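Local atomic coordinates of ribosomal RNA small subunit methyltransferase E (Legionella pneumophila, PDB entry 5O96), a protein that probably methylates the N3 position of a specific uridine in the 16S rRNA of the assembled 30S subunit, with S-adenosylmethionine as methyl donor. Residues A[170-175]-A[190-195]; A[84-89]-A[111-116]. All coordinates share one frame; numbering follows the deposited sequence.

Contacts 1 and 2 belong to one parallel sheet of the methyltransferase domain, where strands run in the order 109-114, 82-88, 191-196, 170-174. Their centres lie about 12 Å apart, and the join is made by backbone and side chains alike. Probable hydrogen bonds link V192 O to H84 N and L194 O to A86 N, each 2.8 Å, while I195 CG2 packs on L113 CD2 at 3.7 Å. Contact 1 reaches S-adenosylmethionine directly through L174, whose CD1 lies 3.4 Å from N3 of the ligand. Contact 2 stands farther back: Q87 NE2, 6.8 Å from the ligand methyl carbon CE, makes a weak hydrogen bond to T227 O, and T227 N is itself hydrogen-bonded to S-adenosylmethionine, making Q87 a second-shell residue.

Contact 1 (A[170-175]-A[190-195]); sequences LKLILH and PDVALI. With SAM (S-adenosylmethionine), chain I.
L174, bonded through its N to I195 O (3.0 Å), lays its side chain over one face of the S-adenosylmethionine adenine. CD1 stands almost directly above N3 of the base, at 3.4 Å, and CG lies over the same face. With CG anti to the backbone N (chi1 178°), the branch is carried over the base, and CD2 reaches to 4.0 Å from the S-adenosylmethionine methyl carbon CE. At the adenine edge, N3 has the carbonyl carbon of H175 at 3.6 Å, close to the base plane; O2' of the ribose approaches the H175 ring obliquely.

Behind this end the strands run parallel, 18° apart, in a ladder of five backbone bonds. The L172 N to A193 O bond is nearly straight, 172° at the hydrogen. The I173 and I195 side chains cross, CD1 to CG2 3.8 Å, whereas L170 and V192 lie side by side, with CG and CG1 4.2 Å apart.

L172 and L194 pack against helix 227-242. On the other face I195 meets helix 159-165 and I173 meets helix 204-212. Strand 216-218 flanks 170-174 and strand 82-88 flanks 191-196, placing the pair inside the sheet of this SPOUT-family domain.

Contact 2 (A[84-89]-A[111-116]); sequences HLAQAI and TPLITE
Strands 84-88 and 111-114 run parallel at 38°, paired A86 to T111, Q87 to P112 and A88 to L113, with four backbone bonds from T111 N to L85 O (2.7 Å) through to I89 N to L113 O (2.9 Å).

At the first end, H84 NE2 and T111 OG1 share a 2.6 Å hydrogen bond, the hydroxyl lying at the ring edge near its plane. CG lies anti to the backbone N of H84 (chi1 -176°), which carries the imidazole across to the threonine. At the other end, the I89 side chain crosses the P112 ring and runs alongside I114, CD1 lying 3.9 Å from P112 CB and from I114 CG1. Between them, L113 CD2 packs on A86 CB at 4.0 Å, on the face covered by F162 of helix 159-165. P112 lacks an N-H, but the bonds to 84-89 use the amides of T111 and L113 on either side of it. L113 N sits above the carbonyl plane of Q87, 45° out of it, and its bond to Q87 O is bent to 137° at the hydrogen.

The contact pairs the two strands of the beta-alpha-beta unit whose connection contains helix 93-104. Both imidazole nitrogens are engaged, because ND1 bonds E168 OE2; together with the edge-to-face contact to F162, this should fix the ring's rotation. The nearby carboxylate probably polarises the buried imidazole, although R154, whose side chain touches H84 and T111, could offset this.

Contact 1 (A[170-175]-A[190-195])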
loop_
_atom_site.group_PDB
_atom_site.type_symbol
_atom_site.label_atom_id
_atom_site.label_comp_id
_atom_site.label_asym_id
_atom_site.label_seq_id
_atom_site.Cartn_x
_atom_site.Cartn_y
_atom_site.Cartn_z
ATOM N N LEU A 170 7.531 9.513 20.430
ATOM C CA LEU A 170 7.498 10.354 19.246
ATOM C C LEU A 170 6.057 10.468 18.766
ATOM O O LEU A 170 5.313 9.482 18.763
ATOM C CB LEU A 170 8.396 9.800 18.146
ATOM C CG LEU A 170 8.533 10.621 16.864
ATOM C CD1 LEU A 170 9.118 11.973 17.188
ATOM C CD2 LEU A 170 9.390 9.901 15.837
ATOM N N LYS A 171 5.655 11.674 18.372
ATOM C CA LYS A 171 4.265 11.916 18.010
ATOM C C LYS A 171 4.221 12.714 16.724
ATOM O O LYS A 171 4.658 13.860 16.694
ATOM C CB LYS A 171 3.520 12.648 19.133
ATOM C CG LYS A 171 3.237 11.730 20.300
ATOM C CD LYS A 171 2.451 12.402 21.393
ATOM C CE LYS A 171 3.260 13.443 22.099
ATOM N NZ LYS A 171 2.715 13.720 23.469
ATOM N N LEU A 172 3.673 12.105 15.677
ATOM C CA LEU A 172 3.716 12.655 14.337
ATOM C C LEU A 172 2.311 12.714 13.739
ATOM O O LEU A 172 1.501 11.798 13.917
ATOM C CB LEU A 172 4.636 11.803 13.457
ATOM C CG LEU A 172 6.123 11.723 13.794
ATOM C CD1 LEU A 172 6.773 10.818 12.774
ATOM C CD2 LEU A 172 6.789 13.102 13.777
ATOM N N ILE A 173 2.029 13.783 13.010
ATOM C CA ILE A 173 0.806 13.867 12.220
ATOM C C ILE A 173 1.179 14.116 10.768
ATOM O O ILE A 173 1.989 15.006 10.468
ATOM C CB ILE A 173 -0.137 14.967 12.737
ATOM C CG1 ILE A 173 -1.400 15.046 11.875
ATOM C CG2 ILE A 173 0.610 16.348 12.892
ATOM C CD1 ILE A 173 -2.570 15.687 12.608
ATOM N N LEU A 174 0.561 13.363 9.866
ATOM C CA LEU A 174 0.771 13.563 8.433
ATOM C C LEU A 174 -0.017 14.795 8.003
ATOM O O LEU A 174 -1.254 14.770 7.942
ATOM C CB LEU A 174 0.361 12.323 7.638
ATOM C CG LEU A 174 0.517 12.470 6.136
ATOM C CD1 LEU A 174 1.956 12.799 5.766
ATOM C CD2 LEU A 174 0.078 11.207 5.455
ATOM N N HIS A 175 0.705 15.879 7.712
ATOM C CA HIS A 175 0.115 17.172 7.387
ATOM C C HIS A 175 1.174 18.077 6.764
ATOM O O HIS A 175 2.291 18.184 7.275
ATOM C CB HIS A 175 -0.487 17.830 8.632
ATOM C CG HIS A 175 -1.192 19.126 8.350
ATOM N ND1 HIS A 175 -2.432 19.189 7.739
ATOM C CD2 HIS A 175 -0.824 20.408 8.588
ATOM C CE1 HIS A 175 -2.794 20.451 7.620
ATOM N NE2 HIS A 175 -1.836 21.210 8.125
ATOM N N PRO A 190 11.486 3.696 21.774
ATOM C CA PRO A 190 10.417 2.698 21.883
ATOM C C PRO A 190 9.245 2.849 20.909
ATOM O O PRO A 190 8.895 1.853 20.257
ATOM C CB PRO A 190 9.921 2.874 23.337
ATOM C CG PRO A 190 10.226 4.296 23.688
ATOM C CD PRO A 190 11.475 4.660 22.901
ATOM N N ASP A 191 8.629 4.028 20.807
ATOM C CA ASP A 191 7.308 4.045 20.196
ATOM C C ASP A 191 7.014 5.372 19.507
ATOM O O ASP A 191 7.688 6.384 19.725
ATOM C CB ASP A 191 6.233 3.698 21.233
ATOM C CG ASP A 191 6.296 4.576 22.472
ATOM O OD1 ASP A 191 7.130 5.508 22.536
ATOM O OD2 ASP A 191 5.487 4.331 23.385
ATOM N N VAL A 192 6.013 5.322 18.628
ATOM C CA VAL A 192 5.563 6.450 17.815
ATOM C C VAL A 192 4.040 6.478 17.827
ATOM O O VAL A 192 3.395 5.440 17.682
ATOM C CB VAL A 192 6.058 6.351 16.350
ATOM C CG1 VAL A 192 5.871 7.695 15.599
ATOM C CG2 VAL A 192 7.502 5.870 16.282
ATOM N N ALA A 193 3.461 7.661 17.973
ATOM C CA ALA A 193 2.058 7.861 17.657
ATOM C C ALA A 193 1.969 8.569 16.309
ATOM O O ALA A 193 2.632 9.586 16.099
ATOM C CB ALA A 193 1.352 8.667 18.747
ATOM N N LEU A 194 1.157 8.023 15.398
ATOM C CA LEU A 194 1.058 8.513 14.026
ATOM C C LEU A 194 -0.397 8.774 13.683
ATOM O O LEU A 194 -1.207 7.833 13.649
ATOM C CB LEU A 194 1.655 7.499 13.043
ATOM C CG LEU A 194 1.528 7.792 11.545
ATOM C CD1 LEU A 194 2.347 9.005 11.127
ATOM C CD2 LEU A 194 1.944 6.583 10.731
ATOM N N ILE A 195 -0.727 10.038 13.410
ATOM C CA ILE A 195 -2.075 10.421 12.994
ATOM C C ILE A 195 -2.124 10.586 11.472
ATOM O O ILE A 195 -1.299 11.301 10.875
ATOM C CB ILE A 195 -2.535 11.700 13.714
ATOM C CG1 ILE A 195 -2.600 11.471 15.225
ATOM C CG2 ILE A 195 -3.912 12.144 13.208
ATOM C CD1 ILE A 195 -2.933 12.768 16.011
HETATM N N SAM I . -5.876 12.363 -0.460
HETATM C CA SAM I . -6.414 11.268 0.342
HETATM C C SAM I . -7.628 10.474 -0.196
HETATM O O SAM I . -7.978 10.505 -1.365
HETATM O OXT SAM I . -8.305 9.739 0.522
HETATM C CB SAM I . -6.769 11.847 1.674
HETATM C CG SAM I . -6.115 11.478 2.981
HETATM S SD SAM I . -4.624 12.411 3.133
HETATM C CE SAM I . -3.411 11.147 3.515
HETATM C "C5'" SAM I . -4.939 13.123 4.763
HETATM C "C4'" SAM I . -4.171 14.419 4.866
HETATM O "O4'" SAM I . -2.801 14.067 4.889
HETATM C "C3'" SAM I . -4.348 15.232 3.591
HETATM O "O3'" SAM I . -5.336 16.228 3.663
HETATM C "C2'" SAM I . -3.016 15.897 3.389
HETATM O "O2'" SAM I . -3.110 17.190 3.928
HETATM C "C1'" SAM I . -2.056 15.063 4.215
HETATM N N9 SAM I . -1.069 14.561 3.250
HETATM C C8 SAM I . -1.268 13.753 2.144
HETATM N N7 SAM I . -0.090 13.571 1.516
HETATM C C5 SAM I . 0.855 14.258 2.204
HETATM C C6 SAM I . 2.202 14.410 1.999
HETATM N N6 SAM I . 2.753 13.828 0.952
HETATM N N1 SAM I . 2.930 15.203 2.859
HETATM C C2 SAM I . 2.326 15.817 3.936
HETATM N N3 SAM I . 0.963 15.657 4.146
HETATM C C4 SAM I . 0.254 14.892 3.282
#

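Contact 2 (A[84-89]-A[111-116])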
loop_
_atom_site.group_PDB
_atom_site.type_symbol
_atom_site.label_atom_id
_atom_site.label_comp_id
_atom_site.label_asym_id
_atom_site.label_seq_id
_atom_site.Cartn_x
_atom_site.Cartn_y
_atom_site.Cartn_z
ATOM N N HIS A 84 1.743 3.311 17.071
ATOM C CA HIS A 84 0.315 3.382 17.342
ATOM C C HIS A 84 -0.297 4.222 16.227
ATOM O O HIS A 84 -0.090 5.439 16.181
ATOM C CB HIS A 84 0.042 3.988 18.719
ATOM C CG HIS A 84 -1.406 4.008 19.091
ATOM N ND1 HIS A 84 -1.866 4.559 20.270
ATOM C CD2 HIS A 84 -2.502 3.553 18.437
ATOM C CE1 HIS A 84 -3.180 4.422 20.335
ATOM N NE2 HIS A 84 -3.591 3.819 19.232
ATOM N N LEU A 85 -0.972 3.558 15.280
ATOM C CA LEU A 85 -1.642 4.247 14.184
ATOM C C LEU A 85 -2.977 4.784 14.660
ATOM O O LEU A 85 -3.809 4.039 15.189
ATOM C CB LEU A 85 -1.863 3.308 12.997
ATOM C CG LEU A 85 -2.684 3.780 11.776
ATOM C CD1 LEU A 85 -2.053 4.969 11.065
ATOM C CD2 LEU A 85 -2.908 2.622 10.760
ATOM N N ALA A 86 -3.193 6.066 14.469
ATOM C CA ALA A 86 -4.524 6.629 14.624
ATOM C C ALA A 86 -5.002 7.004 13.223
ATOM O O ALA A 86 -4.518 7.979 12.643
ATOM C CB ALA A 86 -4.518 7.823 15.575
ATOM N N GLN A 87 -5.935 6.221 12.679
ATOM C CA GLN A 87 -6.345 6.329 11.283
ATOM C C GLN A 87 -7.749 6.924 11.222
ATOM O O GLN A 87 -8.698 6.344 11.761
ATOM C CB GLN A 87 -6.297 4.952 10.606
ATOM C CG GLN A 87 -6.650 4.953 9.091
ATOM C CD GLN A 87 -5.527 5.480 8.218
ATOM O OE1 GLN A 87 -4.389 5.522 8.639
ATOM N NE2 GLN A 87 -5.844 5.891 7.003
ATOM N N ALA A 88 -7.881 8.084 10.585
ATOM C CA ALA A 88 -9.208 8.631 10.298
ATOM C C ALA A 88 -10.085 7.593 9.622
ATOM O O ALA A 88 -9.643 6.921 8.696
ATOM C CB ALA A 88 -9.082 9.847 9.391
ATOM N N ILE A 89 -11.336 7.474 10.074
ATOM C CA ILE A 89 -12.241 6.460 9.517
ATOM C C ILE A 89 -12.678 6.845 8.103
ATOM O O ILE A 89 -13.200 7.937 7.863
ATOM C CB ILE A 89 -13.464 6.259 10.412
ATOM C CG1 ILE A 89 -13.013 5.951 11.840
ATOM C CG2 ILE A 89 -14.393 5.194 9.801
ATOM C CD1 ILE A 89 -14.099 5.551 12.768
ATOM N N THR A 111 -5.882 2.824 16.474
ATOM C CA THR A 111 -7.082 3.506 16.935
ATOM C C THR A 111 -7.818 4.126 15.754
ATOM O O THR A 111 -7.275 5.039 15.109
ATOM C CB THR A 111 -6.727 4.580 17.968
ATOM O OG1 THR A 111 -6.155 3.954 19.119
ATOM C CG2 THR A 111 -7.981 5.371 18.406
ATOM N N PRO A 112 -9.034 3.681 15.417
ATOM C CA PRO A 112 -9.838 4.433 14.448
ATOM C C PRO A 112 -10.198 5.783 15.029
ATOM O O PRO A 112 -10.457 5.915 16.220
ATOM C CB PRO A 112 -11.079 3.559 14.237
ATOM C CG PRO A 112 -10.678 2.189 14.741
ATOM C CD PRO A 112 -9.754 2.491 15.892
ATOM N N LEU A 113 -10.167 6.790 14.176
ATOM C CA LEU A 113 -10.180 8.180 14.578
ATOM C C LEU A 113 -11.348 8.852 13.885
ATOM O O LEU A 113 -11.514 8.701 12.672
ATOM C CB LEU A 113 -8.870 8.831 14.165
ATOM C CG LEU A 113 -8.398 10.107 14.813
ATOM C CD1 LEU A 113 -8.130 9.822 16.264
ATOM C CD2 LEU A 113 -7.144 10.512 14.096
ATOM N N ILE A 114 -12.160 9.573 14.646
ATOM C CA ILE A 114 -13.231 10.395 14.092
ATOM C C ILE A 114 -12.744 11.840 14.097
ATOM O O ILE A 114 -12.430 12.396 15.157
ATOM C CB ILE A 114 -14.542 10.219 14.879
ATOM C CG1 ILE A 114 -14.896 8.737 14.958
ATOM C CG2 ILE A 114 -15.692 10.939 14.206
ATOM C CD1 ILE A 114 -16.164 8.461 15.741
ATOM N N THR A 115 -12.605 12.429 12.910
ATOM C CA THR A 115 -12.101 13.786 12.754
ATOM C C THR A 115 -13.140 14.623 12.023
ATOM O O THR A 115 -14.083 14.096 11.437
ATOM C CB THR A 115 -10.788 13.831 11.975
ATOM O OG1 THR A 115 -11.058 13.527 10.603
ATOM C CG2 THR A 115 -9.808 12.836 12.517
ATOM N N GLU A 116 -12.935 15.945 12.051
ATOM C CA GLU A 116 -13.951 16.879 11.573
ATOM C C GLU A 116 -14.432 16.515 10.179
ATOM O O GLU A 116 -15.638 16.443 9.923
ATOM C CB GLU A 116 -13.404 18.304 11.593
ATOM C CG GLU A 116 -14.446 19.375 11.273
ATOM C CD GLU A 116 -13.945 20.784 11.562
ATOM O OE1 GLU A 116 -13.533 21.043 12.717
ATOM O OE2 GLU A 116 -13.951 21.623 10.634
#